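Local coordinates for protein MgGH51 (Meripilus giganteus, PDB 6ZPV) that probably hydrolyses terminal alpha-L-arabinofuranosyl linkages in arabinose-containing polysaccharides, as a GH51 glycoside hydrolase from a wood-decay fungus, at residues W110-S115 / V132-N137; S196-T201 / R205-R210; N411-D416 / T527-G532. One frame throughout, in Å; residues are numbered along the deposited sequence.

Contact 1: W110-S115 / V132-N137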
ATOM      1  N   TRP A 110       2.870 -24.504   3.000  1.00 14.45           N
ATOM      2  CA  TRP A 110       2.361 -23.773   1.828  1.00 13.96           C
ATOM      3  C   TRP A 110       2.471 -24.601   0.554  1.00 14.23           C
ATOM      4  O   TRP A 110       3.518 -25.217   0.280  1.00 14.85           O
ATOM      5  CB  TRP A 110       3.113 -22.458   1.654  1.00 13.61           C
ATOM      6  CG  TRP A 110       2.885 -21.436   2.710  1.00 14.13           C
ATOM      7  CD1 TRP A 110       2.092 -21.522   3.811  1.00 15.70           C
ATOM      8  CD2 TRP A 110       3.482 -20.148   2.771  1.00 14.50           C
ATOM      9  NE1 TRP A 110       2.132 -20.379   4.553  1.00 17.12           N
ATOM     10  CE2 TRP A 110       3.011 -19.518   3.958  1.00 17.08           C
ATOM     11  CE3 TRP A 110       4.378 -19.472   1.972  1.00 15.15           C
ATOM     12  CZ2 TRP A 110       3.401 -18.225   4.330  1.00 16.49           C
ATOM     13  CZ3 TRP A 110       4.784 -18.213   2.332  1.00 17.05           C
ATOM     14  CH2 TRP A 110       4.314 -17.608   3.506  1.00 18.47           C
ATOM     15  N   THR A 111       1.441 -24.529  -0.286  1.00 14.46           N
ATOM     16  CA  THR A 111       1.461 -24.965  -1.683  1.00 13.98           C
ATOM     17  C   THR A 111       1.747 -23.738  -2.523  1.00 13.44           C
ATOM     18  O   THR A 111       1.056 -22.729  -2.363  1.00 14.85           O
ATOM     19  CB  THR A 111       0.163 -25.665  -2.084  1.00 16.98           C
ATOM     20  OG1 THR A 111       0.011 -26.838  -1.306  1.00 20.45           O
ATOM     21  CG2 THR A 111       0.162 -26.020  -3.546  1.00 19.69           C
ATOM     22  N   TYR A 112       2.676 -23.827  -3.425  1.00 13.02           N
ATOM     23  CA  TYR A 112       3.043 -22.747  -4.367  1.00 12.25           C
ATOM     24  C   TYR A 112       2.560 -23.126  -5.741  1.00 12.69           C
ATOM     25  O   TYR A 112       2.500 -24.300  -6.106  1.00 13.76           O
ATOM     26  CB  TYR A 112       4.549 -22.513  -4.392  1.00 13.14           C
ATOM     27  CG  TYR A 112       5.171 -22.136  -3.077  1.00 11.92           C
ATOM     28  CD1 TYR A 112       5.355 -23.045  -2.059  1.00 12.88           C
ATOM     29  CD2 TYR A 112       5.604 -20.832  -2.837  1.00 12.55           C
ATOM     30  CE1 TYR A 112       5.956 -22.712  -0.866  1.00 12.77           C
ATOM     31  CE2 TYR A 112       6.181 -20.463  -1.617  1.00 13.62           C
ATOM     32  CZ  TYR A 112       6.385 -21.418  -0.648  1.00 13.36           C
ATOM     33  OH  TYR A 112       6.969 -21.090   0.573  1.00 14.15           O
ATOM     34  N   LYS A 113       2.217 -22.111  -6.521  1.00 13.06           N
ATOM     35  CA  LYS A 113       1.817 -22.235  -7.943  1.00 12.71           C
ATOM     36  C   LYS A 113       2.891 -21.645  -8.828  1.00 12.36           C
ATOM     37  O   LYS A 113       3.083 -20.424  -8.803  1.00 12.78           O
ATOM     38  CB  LYS A 113       0.466 -21.645  -8.206  1.00 14.17           C
ATOM     39  CG  LYS A 113      -0.708 -22.345  -7.514  1.00 18.22           C
ATOM     40  CD  LYS A 113      -2.007 -21.610  -7.842  1.00 25.52           C
ATOM     41  CE  LYS A 113      -3.300 -22.306  -7.538  1.00 39.01           C
ATOM     42  NZ  LYS A 113      -3.078 -23.583  -6.859  1.00 55.74           N
ATOM     43  N   ALA A 114       3.605 -22.469  -9.585  1.00 12.06           N
ATOM     44  CA  ALA A 114       4.626 -22.013 -10.545  1.00 12.18           C
ATOM     45  C   ALA A 114       4.037 -22.066 -11.944  1.00 12.36           C
ATOM     46  O   ALA A 114       3.314 -23.036 -12.292  1.00 12.79           O
ATOM     47  CB  ALA A 114       5.831 -22.910 -10.493  1.00 12.79           C
ATOM     48  N   SER A 115       4.387 -21.123 -12.782  1.00 12.40           N
ATOM     49  CA  SER A 115       4.004 -21.203 -14.191  1.00 12.32           C
ATOM     50  C   SER A 115       5.053 -20.451 -15.030  1.00 11.35           C
ATOM     51  O   SER A 115       5.806 -19.580 -14.558  1.00 12.49           O
ATOM     52  CB  SER A 115       2.624 -20.695 -14.402  1.00 13.42           C
ATOM     53  OG  SER A 115       2.517 -19.298 -14.125  1.00 13.74           O
ATOM     54  N   VAL A 132      10.866 -27.495 -12.405  1.00 13.15           N
ATOM     55  CA  VAL A 132      10.814 -26.209 -11.706  1.00 12.48           C
ATOM     56  C   VAL A 132      10.880 -26.490 -10.199  1.00 13.11           C
ATOM     57  O   VAL A 132      10.518 -27.601  -9.736  1.00 13.63           O
ATOM     58  CB  VAL A 132       9.571 -25.388 -12.063  1.00 13.47           C
ATOM     59  CG1 VAL A 132       9.454 -25.220 -13.550  1.00 15.82           C
ATOM     60  CG2 VAL A 132       8.271 -25.922 -11.475  1.00 15.27           C
ATOM     61  N   GLY A 133      11.296 -25.520  -9.429  1.00 12.71           N
ATOM     62  CA  GLY A 133      11.377 -25.741  -7.985  1.00 13.10           C
ATOM     63  C   GLY A 133      11.902 -24.591  -7.222  1.00 12.45           C
ATOM     64  O   GLY A 133      12.028 -23.455  -7.703  1.00 12.87           O
ATOM     65  N   LEU A 134      12.119 -24.873  -5.924  1.00 13.03           N
ATOM     66  CA  LEU A 134      12.732 -23.948  -4.979  1.00 13.06           C
ATOM     67  C   LEU A 134      14.028 -24.606  -4.429  1.00 13.01           C
ATOM     68  O   LEU A 134      13.986 -25.798  -4.134  1.00 14.24           O
ATOM     69  CB  LEU A 134      11.753 -23.633  -3.846  1.00 13.50           C
ATOM     70  CG  LEU A 134      10.622 -22.710  -4.256  1.00 13.18           C
ATOM     71  CD1 LEU A 134       9.424 -22.878  -3.299  1.00 15.84           C
ATOM     72  CD2 LEU A 134      11.097 -21.261  -4.254  1.00 13.59           C
ATOM     73  N   GLN A 135      15.096 -23.819  -4.326  1.00 13.51           N
ATOM     74  CA  GLN A 135      16.368 -24.297  -3.781  1.00 14.29           C
ATOM     75  C   GLN A 135      16.872 -23.271  -2.782  1.00 14.46           C
ATOM     76  O   GLN A 135      16.620 -22.082  -2.911  1.00 14.36           O
ATOM     77  CB  GLN A 135      17.359 -24.585  -4.914  1.00 14.61           C
ATOM     78  CG  GLN A 135      17.771 -23.345  -5.696  1.00 14.52           C
ATOM     79  CD  GLN A 135      18.858 -23.647  -6.690  1.00 15.23           C
ATOM     80  OE1 GLN A 135      18.731 -24.535  -7.503  1.00 18.91           O
ATOM     81  NE2 GLN A 135      19.947 -22.873  -6.628  1.00 17.01           N
ATOM     82  N   THR A 136      17.687 -23.770  -1.837  1.00 16.32           N
ATOM     83  CA  THR A 136      18.532 -22.832  -1.117  1.00 17.52           C
ATOM     84  C   THR A 136      19.488 -22.104  -2.067  1.00 16.05           C
ATOM     85  O   THR A 136      19.820 -22.687  -3.145  1.00 18.05           O
ATOM     86  CB  THR A 136      19.307 -23.485   0.015  1.00 19.22           C
ATOM     87  OG1 THR A 136      20.290 -24.353  -0.578  1.00 22.14           O
ATOM     88  CG2 THR A 136      18.394 -24.263   0.954  1.00 19.65           C
ATOM     89  N   ASN A 137      19.979 -20.911  -1.689  1.00 17.47           N
ATOM     90  CA  ASN A 137      20.909 -20.208  -2.588  1.00 18.19           C
ATOM     91  C   ASN A 137      22.226 -21.016  -2.676  1.00 20.43           C
ATOM     92  O   ASN A 137      22.928 -20.775  -3.635  1.00 28.60           O
ATOM     93  CB  ASN A 137      21.082 -18.737  -2.216  1.00 18.39           C
ATOM     94  CG  ASN A 137      19.880 -17.945  -2.673  1.00 17.38           C
ATOM     95  OD1 ASN A 137      18.985 -18.471  -3.342  1.00 18.46           O
ATOM     96  ND2 ASN A 137      19.804 -16.706  -2.292  1.00 20.78           N
TER

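Contact 2: S196-T201 / R205-R210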
ATOM      1  N   SER A 196       5.955 -16.990 -13.311  1.00 11.50           N
ATOM      2  CA  SER A 196       5.246 -16.594 -12.094  1.00 11.76           C
ATOM      3  C   SER A 196       5.412 -17.649 -10.997  1.00 11.17           C
ATOM      4  O   SER A 196       5.375 -18.856 -11.299  1.00 11.90           O
ATOM      5  CB  SER A 196       3.763 -16.390 -12.384  1.00 11.99           C
ATOM      6  OG  SER A 196       3.022 -16.009 -11.221  1.00 12.03           O
ATOM      7  N   LEU A 197       5.535 -17.215  -9.753  1.00 10.93           N
ATOM      8  CA  LEU A 197       5.485 -18.097  -8.611  1.00 11.16           C
ATOM      9  C   LEU A 197       4.683 -17.435  -7.503  1.00 10.98           C
ATOM     10  O   LEU A 197       5.072 -16.356  -7.034  1.00 11.56           O
ATOM     11  CB  LEU A 197       6.893 -18.456  -8.099  1.00 12.07           C
ATOM     12  CG  LEU A 197       6.922 -19.450  -6.944  1.00 12.45           C
ATOM     13  CD1 LEU A 197       6.545 -20.844  -7.368  1.00 13.30           C
ATOM     14  CD2 LEU A 197       8.274 -19.475  -6.252  1.00 13.12           C
ATOM     15  N   PHE A 198       3.590 -18.069  -7.112  1.00 11.47           N
ATOM     16  CA  PHE A 198       2.738 -17.554  -6.027  1.00 11.43           C
ATOM     17  C   PHE A 198       2.708 -18.480  -4.840  1.00 11.44           C
ATOM     18  O   PHE A 198       2.606 -19.710  -5.018  1.00 12.74           O
ATOM     19  CB  PHE A 198       1.280 -17.338  -6.479  1.00 11.86           C
ATOM     20  CG  PHE A 198       0.982 -15.971  -7.030  1.00 11.27           C
ATOM     21  CD1 PHE A 198       1.567 -15.529  -8.206  1.00 12.30           C
ATOM     22  CD2 PHE A 198       0.145 -15.101  -6.392  1.00 12.04           C
ATOM     23  CE1 PHE A 198       1.306 -14.262  -8.696  1.00 12.37           C
ATOM     24  CE2 PHE A 198      -0.126 -13.838  -6.860  1.00 12.16           C
ATOM     25  CZ  PHE A 198       0.468 -13.445  -8.049  1.00 11.74           C
ATOM     26  N   PRO A 199       2.732 -17.941  -3.619  1.00 11.42           N
ATOM     27  CA  PRO A 199       2.366 -18.688  -2.424  1.00 12.14           C
ATOM     28  C   PRO A 199       0.857 -18.722  -2.288  1.00 12.08           C
ATOM     29  O   PRO A 199       0.151 -18.083  -3.080  1.00 12.56           O
ATOM     30  CB  PRO A 199       2.982 -17.796  -1.321  1.00 12.55           C
ATOM     31  CG  PRO A 199       2.657 -16.383  -1.824  1.00 12.41           C
ATOM     32  CD  PRO A 199       2.787 -16.482  -3.339  1.00 11.81           C
ATOM     33  N   PRO A 200       0.292 -19.371  -1.250  1.00 13.47           N
ATOM     34  CA  PRO A 200      -1.101 -19.164  -0.938  1.00 14.24           C
ATOM     35  C   PRO A 200      -1.373 -17.670  -0.776  1.00 14.01           C
ATOM     36  O   PRO A 200      -0.541 -16.960  -0.190  1.00 15.10           O
ATOM     37  CB  PRO A 200      -1.294 -19.975   0.407  1.00 15.69           C
ATOM     38  CG  PRO A 200      -0.196 -21.005   0.353  1.00 16.64           C
ATOM     39  CD  PRO A 200       0.975 -20.284  -0.288  1.00 14.90           C
ATOM     40  N   THR A 201      -2.549 -17.196  -1.148  1.00 13.42           N
ATOM     41  CA  THR A 201      -2.866 -15.773  -1.097  1.00 12.81           C
ATOM     42  C   THR A 201      -3.925 -15.446  -0.050  1.00 12.65           C
ATOM     43  O   THR A 201      -4.714 -16.315   0.348  1.00 13.46           O
ATOM     44  CB  THR A 201      -3.287 -15.299  -2.483  1.00 12.91           C
ATOM     45  OG1 THR A 201      -4.404 -16.070  -2.892  1.00 14.39           O
ATOM     46  CG2 THR A 201      -2.160 -15.309  -3.483  1.00 13.84           C
ATOM     47  N   ARG A 205      -7.460 -15.563  -3.135  1.00 13.19           N
ATOM     48  CA  ARG A 205      -7.788 -14.901  -4.387  1.00 13.97           C
ATOM     49  C   ARG A 205      -6.741 -15.203  -5.445  1.00 13.90           C
ATOM     50  O   ARG A 205      -5.527 -15.118  -5.193  1.00 14.26           O
ATOM     51  CB  ARG A 205      -7.847 -13.364  -4.247  1.00 14.13           C
ATOM     52  CG  ARG A 205      -8.923 -12.892  -3.243  1.00 14.40           C
ATOM     53  CD  ARG A 205     -10.290 -13.526  -3.511  1.00 16.80           C
ATOM     54  NE  ARG A 205     -11.273 -13.033  -2.614  1.00 16.66           N
ATOM     55  CZ  ARG A 205     -12.453 -13.581  -2.428  1.00 21.28           C
ATOM     56  NH1 ARG A 205     -12.756 -14.706  -3.072  1.00 27.36           N
ATOM     57  NH2 ARG A 205     -13.268 -13.091  -1.497  1.00 21.83           N
ATOM     58  N   PRO A 206      -7.173 -15.589  -6.668  1.00 14.74           N
ATOM     59  CA  PRO A 206      -6.276 -15.708  -7.753  1.00 17.14           C
ATOM     60  C   PRO A 206      -5.642 -14.322  -7.988  1.00 14.45           C
ATOM     61  O   PRO A 206      -6.229 -13.259  -7.919  1.00 16.78           O
ATOM     62  CB  PRO A 206      -7.116 -16.163  -8.920  1.00 20.59           C
ATOM     63  CG  PRO A 206      -8.313 -16.670  -8.389  1.00 24.79           C
ATOM     64  CD  PRO A 206      -8.520 -15.925  -7.086  1.00 17.66           C
ATOM     65  N   ASN A 207      -4.411 -14.387  -8.291  1.00 13.71           N
ATOM     66  CA  ASN A 207      -3.582 -13.223  -8.555  1.00 12.06           C
ATOM     67  C   ASN A 207      -3.570 -12.248  -7.370  1.00 11.39           C
ATOM     68  O   ASN A 207      -3.476 -11.024  -7.573  1.00 13.05           O
ATOM     69  CB  ASN A 207      -3.959 -12.517  -9.878  1.00 11.62           C
ATOM     70  CG  ASN A 207      -2.852 -11.609 -10.331  1.00 10.86           C
ATOM     71  OD1 ASN A 207      -1.670 -12.049 -10.328  1.00 11.70           O
ATOM     72  ND2 ASN A 207      -3.181 -10.365 -10.722  1.00 11.08           N
ATOM     73  N   GLY A 208      -3.670 -12.788  -6.152  1.00 11.93           N
ATOM     74  CA  GLY A 208      -3.945 -11.966  -4.973  1.00 13.06           C
ATOM     75  C   GLY A 208      -2.690 -11.609  -4.166  1.00 10.91           C
ATOM     76  O   GLY A 208      -1.565 -11.448  -4.711  1.00 11.29           O
ATOM     77  N   LEU A 209      -2.924 -11.403  -2.889  1.00 10.82           N
ATOM     78  CA  LEU A 209      -2.050 -10.586  -2.025  1.00 10.94           C
ATOM     79  C   LEU A 209      -1.343 -11.439  -0.959  1.00 11.19           C
ATOM     80  O   LEU A 209      -1.839 -12.515  -0.551  1.00 11.94           O
ATOM     81  CB  LEU A 209      -2.849  -9.452  -1.422  1.00 11.46           C
ATOM     82  CG  LEU A 209      -3.671  -8.638  -2.418  1.00 12.29           C
ATOM     83  CD1 LEU A 209      -4.340  -7.483  -1.705  1.00 13.06           C
ATOM     84  CD2 LEU A 209      -2.843  -8.127  -3.582  1.00 12.16           C
ATOM     85  N   ARG A 210      -0.202 -10.959  -0.526  1.00 11.50           N
ATOM     86  CA  ARG A 210       0.639 -11.621   0.472  1.00 11.86           C
ATOM     87  C   ARG A 210      -0.074 -11.616   1.825  1.00 12.04           C
ATOM     88  O   ARG A 210      -0.466 -10.564   2.318  1.00 12.07           O
ATOM     89  CB  ARG A 210       2.007 -10.965   0.510  1.00 11.30           C
ATOM     90  CG  ARG A 210       2.903 -11.528   1.575  1.00 12.25           C
ATOM     91  CD  ARG A 210       4.324 -10.992   1.515  1.00 11.94           C
ATOM     92  NE  ARG A 210       4.968 -11.120   2.823  1.00 12.70           N
ATOM     93  CZ  ARG A 210       6.238 -10.786   3.093  1.00 12.48           C
ATOM     94  NH1 ARG A 210       7.031 -10.383   2.143  1.00 12.95           N
ATOM     95  NH2 ARG A 210       6.684 -10.884   4.335  1.00 13.13           N
TER
HETATM   96  O   HOH W   1       0.415 -14.768   0.643  1.00 33.64           O

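Contact 3: N411-D416 / T527-G532. With ACT (acetate ion), chain S.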
ATOM      1  N   ASN A 411       0.864  21.491  16.277  1.00 13.98           N
ATOM      2  CA  ASN A 411      -0.129  21.856  15.262  1.00 13.90           C
ATOM      3  C   ASN A 411      -1.368  20.998  15.389  1.00 13.43           C
ATOM      4  O   ASN A 411      -2.164  20.915  14.439  1.00 14.92           O
ATOM      5  CB  ASN A 411       0.513  21.832  13.865  1.00 15.03           C
ATOM      6  CG  ASN A 411       1.443  23.010  13.716  1.00 16.61           C
ATOM      7  OD1 ASN A 411       0.965  24.096  13.330  1.00 21.20           O
ATOM      8  ND2 ASN A 411       2.680  22.865  14.071  1.00 17.16           N
ATOM      9  N   ALA A 412      -1.672  20.487  16.572  1.00 13.23           N
ATOM     10  CA  ALA A 412      -2.905  19.717  16.833  1.00 13.00           C
ATOM     11  C   ALA A 412      -4.160  20.572  16.689  1.00 12.35           C
ATOM     12  O   ALA A 412      -5.247  19.998  16.548  1.00 13.38           O
ATOM     13  CB  ALA A 412      -2.852  19.111  18.212  1.00 14.75           C
ATOM     14  N   PHE A 413      -4.046  21.887  16.697  1.00 12.71           N
ATOM     15  CA  PHE A 413      -5.173  22.795  16.447  1.00 13.13           C
ATOM     16  C   PHE A 413      -5.224  23.271  15.005  1.00 12.60           C
ATOM     17  O   PHE A 413      -5.956  24.234  14.705  1.00 13.62           O
ATOM     18  CB  PHE A 413      -5.182  23.947  17.460  1.00 13.76           C
ATOM     19  CG  PHE A 413      -5.637  23.562  18.843  1.00 13.55           C
ATOM     20  CD1 PHE A 413      -4.862  22.788  19.659  1.00 14.25           C
ATOM     21  CD2 PHE A 413      -6.881  23.977  19.308  1.00 14.99           C
ATOM     22  CE1 PHE A 413      -5.300  22.438  20.916  1.00 14.28           C
ATOM     23  CE2 PHE A 413      -7.306  23.602  20.570  1.00 15.47           C
ATOM     24  CZ  PHE A 413      -6.526  22.807  21.382  1.00 14.84           C
ATOM     25  N   TYR A 414      -4.586  22.562  14.086  1.00 13.24           N
ATOM     26  CA  TYR A 414      -4.546  22.942  12.664  1.00 14.57           C
ATOM     27  C   TYR A 414      -5.950  23.262  12.150  1.00 13.09           C
ATOM     28  O   TYR A 414      -6.140  24.259  11.426  1.00 14.47           O
ATOM     29  CB  TYR A 414      -3.900  21.827  11.841  1.00 14.18           C
ATOM     30  CG  TYR A 414      -3.724  22.171  10.388  1.00 14.69           C
ATOM     31  CD1 TYR A 414      -2.576  22.806   9.937  1.00 16.64           C
ATOM     32  CD2 TYR A 414      -4.656  21.866   9.445  1.00 14.78           C
ATOM     33  CE1 TYR A 414      -2.403  23.123   8.591  1.00 18.90           C
ATOM     34  CE2 TYR A 414      -4.464  22.158   8.100  1.00 15.64           C
ATOM     35  CZ  TYR A 414      -3.377  22.819   7.680  1.00 16.76           C
ATOM     36  OH  TYR A 414      -3.212  23.081   6.309  1.00 19.22           O
ATOM     37  N   TYR A 415      -6.929  22.410  12.426  1.00 12.73           N
ATOM     38  CA  TYR A 415      -8.283  22.533  11.843  1.00 12.89           C
ATOM     39  C   TYR A 415      -9.269  23.324  12.702  1.00 13.62           C
ATOM     40  O   TYR A 415     -10.376  23.645  12.219  1.00 14.13           O
ATOM     41  CB  TYR A 415      -8.863  21.178  11.463  1.00 13.00           C
ATOM     42  CG  TYR A 415      -8.239  20.563  10.229  1.00 12.22           C
ATOM     43  CD1 TYR A 415      -8.570  21.046   8.970  1.00 13.36           C
ATOM     44  CD2 TYR A 415      -7.329  19.536  10.301  1.00 12.80           C
ATOM     45  CE1 TYR A 415      -7.974  20.530   7.824  1.00 12.99           C
ATOM     46  CE2 TYR A 415      -6.753  19.005   9.177  1.00 13.20           C
ATOM     47  CZ  TYR A 415      -7.091  19.462   7.924  1.00 12.63           C
ATOM     48  OH  TYR A 415      -6.570  19.008   6.738  1.00 13.81           O
ATOM     49  N   ASP A 416      -8.912  23.670  13.941  1.00 13.39           N
ATOM     50  CA  ASP A 416      -9.917  24.296  14.835  1.00 14.14           C
ATOM     51  C   ASP A 416     -10.427  25.629  14.284  1.00 15.30           C
ATOM     52  O   ASP A 416     -11.608  25.935  14.552  1.00 17.00           O
ATOM     53  CB  ASP A 416      -9.367  24.469  16.231  1.00 14.35           C
ATOM     54  CG  ASP A 416      -9.246  23.139  16.925  1.00 13.49           C
ATOM     55  OD1 ASP A 416      -8.335  22.329  16.573  1.00 13.48           O
ATOM     56  OD2 ASP A 416     -10.061  22.837  17.847  1.00 15.20           O
ATOM     57  N   THR A 527     -12.806  19.469  27.999  1.00 12.86           N
ATOM     58  CA  THR A 527     -11.795  20.498  28.209  1.00 12.55           C
ATOM     59  C   THR A 527     -10.786  20.490  27.076  1.00 12.51           C
ATOM     60  O   THR A 527     -10.262  19.418  26.752  1.00 13.20           O
ATOM     61  CB  THR A 527     -11.091  20.231  29.537  1.00 13.46           C
ATOM     62  OG1 THR A 527     -12.057  20.071  30.593  1.00 13.85           O
ATOM     63  CG2 THR A 527     -10.071  21.284  29.905  1.00 15.59           C
ATOM     64  N   LEU A 528     -10.463  21.641  26.518  1.00 13.11           N
ATOM     65  CA  LEU A 528      -9.493  21.680  25.430  1.00 13.13           C
ATOM     66  C   LEU A 528      -8.079  21.490  25.939  1.00 13.32           C
ATOM     67  O   LEU A 528      -7.679  22.118  26.929  1.00 13.83           O
ATOM     68  CB  LEU A 528      -9.594  22.990  24.649  1.00 13.31           C
ATOM     69  CG  LEU A 528     -10.842  23.197  23.819  1.00 16.35           C
ATOM     70  CD1 LEU A 528     -10.940  24.641  23.317  1.00 19.01           C
ATOM     71  CD2 LEU A 528     -10.942  22.249  22.665  1.00 18.91           C
ATOM     72  N   PRO A 529      -7.250  20.699  25.231  1.00 12.91           N
ATOM     73  CA  PRO A 529      -5.819  20.739  25.473  1.00 12.29           C
ATOM     74  C   PRO A 529      -5.238  22.135  25.295  1.00 12.80           C
ATOM     75  O   PRO A 529      -5.826  22.977  24.601  1.00 14.26           O
ATOM     76  CB  PRO A 529      -5.230  19.791  24.392  1.00 12.69           C
ATOM     77  CG  PRO A 529      -6.397  18.845  24.101  1.00 12.80           C
ATOM     78  CD  PRO A 529      -7.609  19.746  24.166  1.00 12.68           C
ATOM     79  N   THR A 530      -4.061  22.365  25.841  1.00 14.09           N
ATOM     80  CA  THR A 530      -3.325  23.604  25.583  1.00 14.46           C
ATOM     81  C   THR A 530      -2.852  23.617  24.122  1.00 14.81           C
ATOM     82  O   THR A 530      -2.166  22.675  23.722  1.00 16.02           O
ATOM     83  CB  THR A 530      -2.157  23.729  26.542  1.00 19.15           C
ATOM     84  OG1 THR A 530      -2.697  23.736  27.868  1.00 22.39           O
ATOM     85  CG2 THR A 530      -1.398  25.013  26.307  1.00 21.64           C
ATOM     86  N   ASN A 531      -3.160  24.676  23.430  1.00 15.12           N
ATOM     87  CA  ASN A 531      -2.750  24.870  22.037  1.00 16.28           C
ATOM     88  C   ASN A 531      -1.232  25.138  22.031  1.00 17.18           C
ATOM     89  O   ASN A 531      -0.813  26.184  22.540  1.00 20.73           O
ATOM     90  CB  ASN A 531      -3.590  25.956  21.405  1.00 18.36           C
ATOM     91  CG  ASN A 531      -3.319  26.139  19.938  1.00 18.68           C
ATOM     92  OD1 ASN A 531      -2.353  25.623  19.394  1.00 20.13           O
ATOM     93  ND2 ASN A 531      -4.198  26.870  19.272  1.00 22.38           N
ATOM     94  N   GLY A 532      -0.436  24.177  21.515  1.00 16.37           N
ATOM     95  CA  GLY A 532       1.008  24.226  21.549  1.00 18.24           C
ATOM     96  C   GLY A 532       1.622  23.338  22.600  1.00 18.88           C
ATOM     97  O   GLY A 532       2.865  23.221  22.631  1.00 20.43           O
TER
HETATM   98  C   ACT S 729     -12.617  23.529  31.154  1.00 42.73           C
HETATM   99  O   ACT S 729     -12.466  24.373  30.093  1.00 46.75           O
HETATM  100  OXT ACT S 729     -13.348  22.458  31.189  1.00 30.01           O
HETATM  101  CH3 ACT S 729     -11.752  23.766  32.442  1.00 61.34           C
HETATM  102  O   HOH W   2      -1.798  23.660  17.681  1.00 18.79           O

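Contact 1: W110-S115 / V132-N137
Tyr112 and Leu134 meet face-on: the methyl CD1 of Leu134 stands 4.1 Å from the centroid of the Tyr112 ring and 3° off its normal, an almost exactly centred CH-pi contact. The nearest ring atom to that methyl, Tyr112 CE1, is 4.2 Å from Leu134 CD1, so the methyl rests over the ring as a whole instead of leaning on one edge. Chi1 of -59° sets the ring beside its backbone nitrogen, on the side of the other strand, and the second torsion turns a face to Leu134. At its far end the hydroxyl is gripped twice, by the carbonyl oxygen of Lys105 and the backbone nitrogen of Asp107, so the hydroxyl of this buried residue is satisfied, which should limit movement of the ring.

Two residues on, Ala114 points the same way as Tyr112. Its CB touches CG2 of Val132 at 4.0 Å, a methyl-to-methyl contact at the point where the backbones come nearest, 7.6 Å between the CA atoms of Ala114 and Val132. With CG1 of Val132 anti to the carbonyl carbon (chi1 -54°), CG2 falls between the backbone nitrogen and the carbonyl carbon, and it is this branch that reaches Ala114. The two pairs run in opposite order along their strands, Tyr112 on Leu134 and Ala114 on Val132, an example of how the two layers of a beta sandwich join through a few apolar side chains.

Each strand belongs to a different five-stranded antiparallel sheet. Strand 112-119 runs between 189-198 and 157-163, and strand 127-136 between 174-181 and 141-150. Leu197 of strand 189-198 packs against Tyr112, Ala114 and Leu134, while Phe176 of strand 174-181 touches Ala114 and Val132, continuing the apolar core between the layers.

Contact 2: S196-T201 / R205-R210
Thr201 and Arg205 close a tight loop that leads from the last strand of the beta sandwich, 189-198, into helix 211-219 of the barrel of eight parallel strands; within it, Arg205 to Gly208 form a type II beta turn. The hydroxyl of Thr201 donates to Arg205 O, the carbonyl at the first position of that turn, over 2.7 Å from OG1. The donor stands 35° above the carbonyl plane. With chi1 at 58°, Thr201 sets OG1 between its own nitrogen and carbonyl carbon and puts CG2 anti to that carbon. There Thr201 CG2 sits 3.8 Å from Gly208 C and also in plane at the edge of the Phe198 ring. One branched side chain thus bonds to the turn and packs on it.

Phe198 meets the second half of the turn. Its ring plane is inclined by 46° to the Asn207 amide, with CZ 3.4 Å from Asn207 OD1. The carbonyl oxygen of Gly208 approaches the ring edge instead, 3.5 Å from Phe198 CE2 and near the plane. Asn207 takes left-handed backbone angles, as the third residue of a type II turn commonly does, and its amide has further partners: OD1 bonds to Tyr34, ND2 to Glu273 and Gly268. Arg205, for its part, carries its guanidinium away to a salt bridge with Asp280 at the end of helix 271-281.

Arg210 follows as the N-cap of helix 211-219. Just before it the two segments draw close once more: a water donates to Pro200 O and, weakly, to Leu209 O, and Thr201 CA lies 3.5 Å from that same Leu209 oxygen in a CA-H...O contact.

Contact 3: N411-D416 / T527-G532
Phe413 and Asn531 stack through their flat groups, the aromatic ring and the amide lying within 13° of parallel. Asn531 CB stands over the ring face, 3.9 Å from its centroid and 15° off the normal, and the amide continues toward the root of the ring, where Asn531 ND2 comes within 3.6 Å of Phe413 CB. An extended first torsion of Asn531 (chi1 -175°) lays the amide along the ring in this way. At the opposite end of the ring, Phe413 CZ is 3.3 Å from Pro529 O. Leu528 adds a looser apolar touch, its CD2 4.4 Å from Phe413 CE2.

A water ties the polar parts of the same pair. It accepts from Phe413 N at 3.0 Å and donates to Asn531 OD1 at 2.7 Å, which would resist rotation of the amide about its last bond.

Farther out, Arg469 at the end of helix 454-469 links several of these groups: it makes a cation-pi contact with Phe413, a salt bridge with Asp416 OD2, and touches Leu528 and Pro529. A type I beta turn from Asn411 to Tyr414, closed by Tyr414 N to Asn411 O, presents Phe413 just after helix 405-410. On the other segment, Thr527 hydrogen-bonds to Thr4 through its backbone and OG1, which also donates to an acetate ion, probably from the crystallisation liquor.

The whole exemplifies an interdomain contact at the surface, in which one aromatic residue from a helix-to-strand loop of the barrel lodges against a loop of the C-terminal antiparallel beta domain.

How the contacts relate
From the N terminus the three contacts come in series; none encloses or crosses another. Contact 1 closes the arch between strands 112-119 and 127-136, joining the two layers of the sandwich. Contact 2 shuts a far shorter loop, three residues between its segments, where the sandwich passes into the barrel. These two touch: Lys113 N to Phe198 O and Ser115 O to Ser196 N are probable backbone bonds between neighbouring strands of one sheet. Contact 3 spans 110 residues, including barrel strands 424-432 and 474-479, and ties the barrel to the C-terminal domain, its centre about 45 Å from that of contact 2, across the chain's centre.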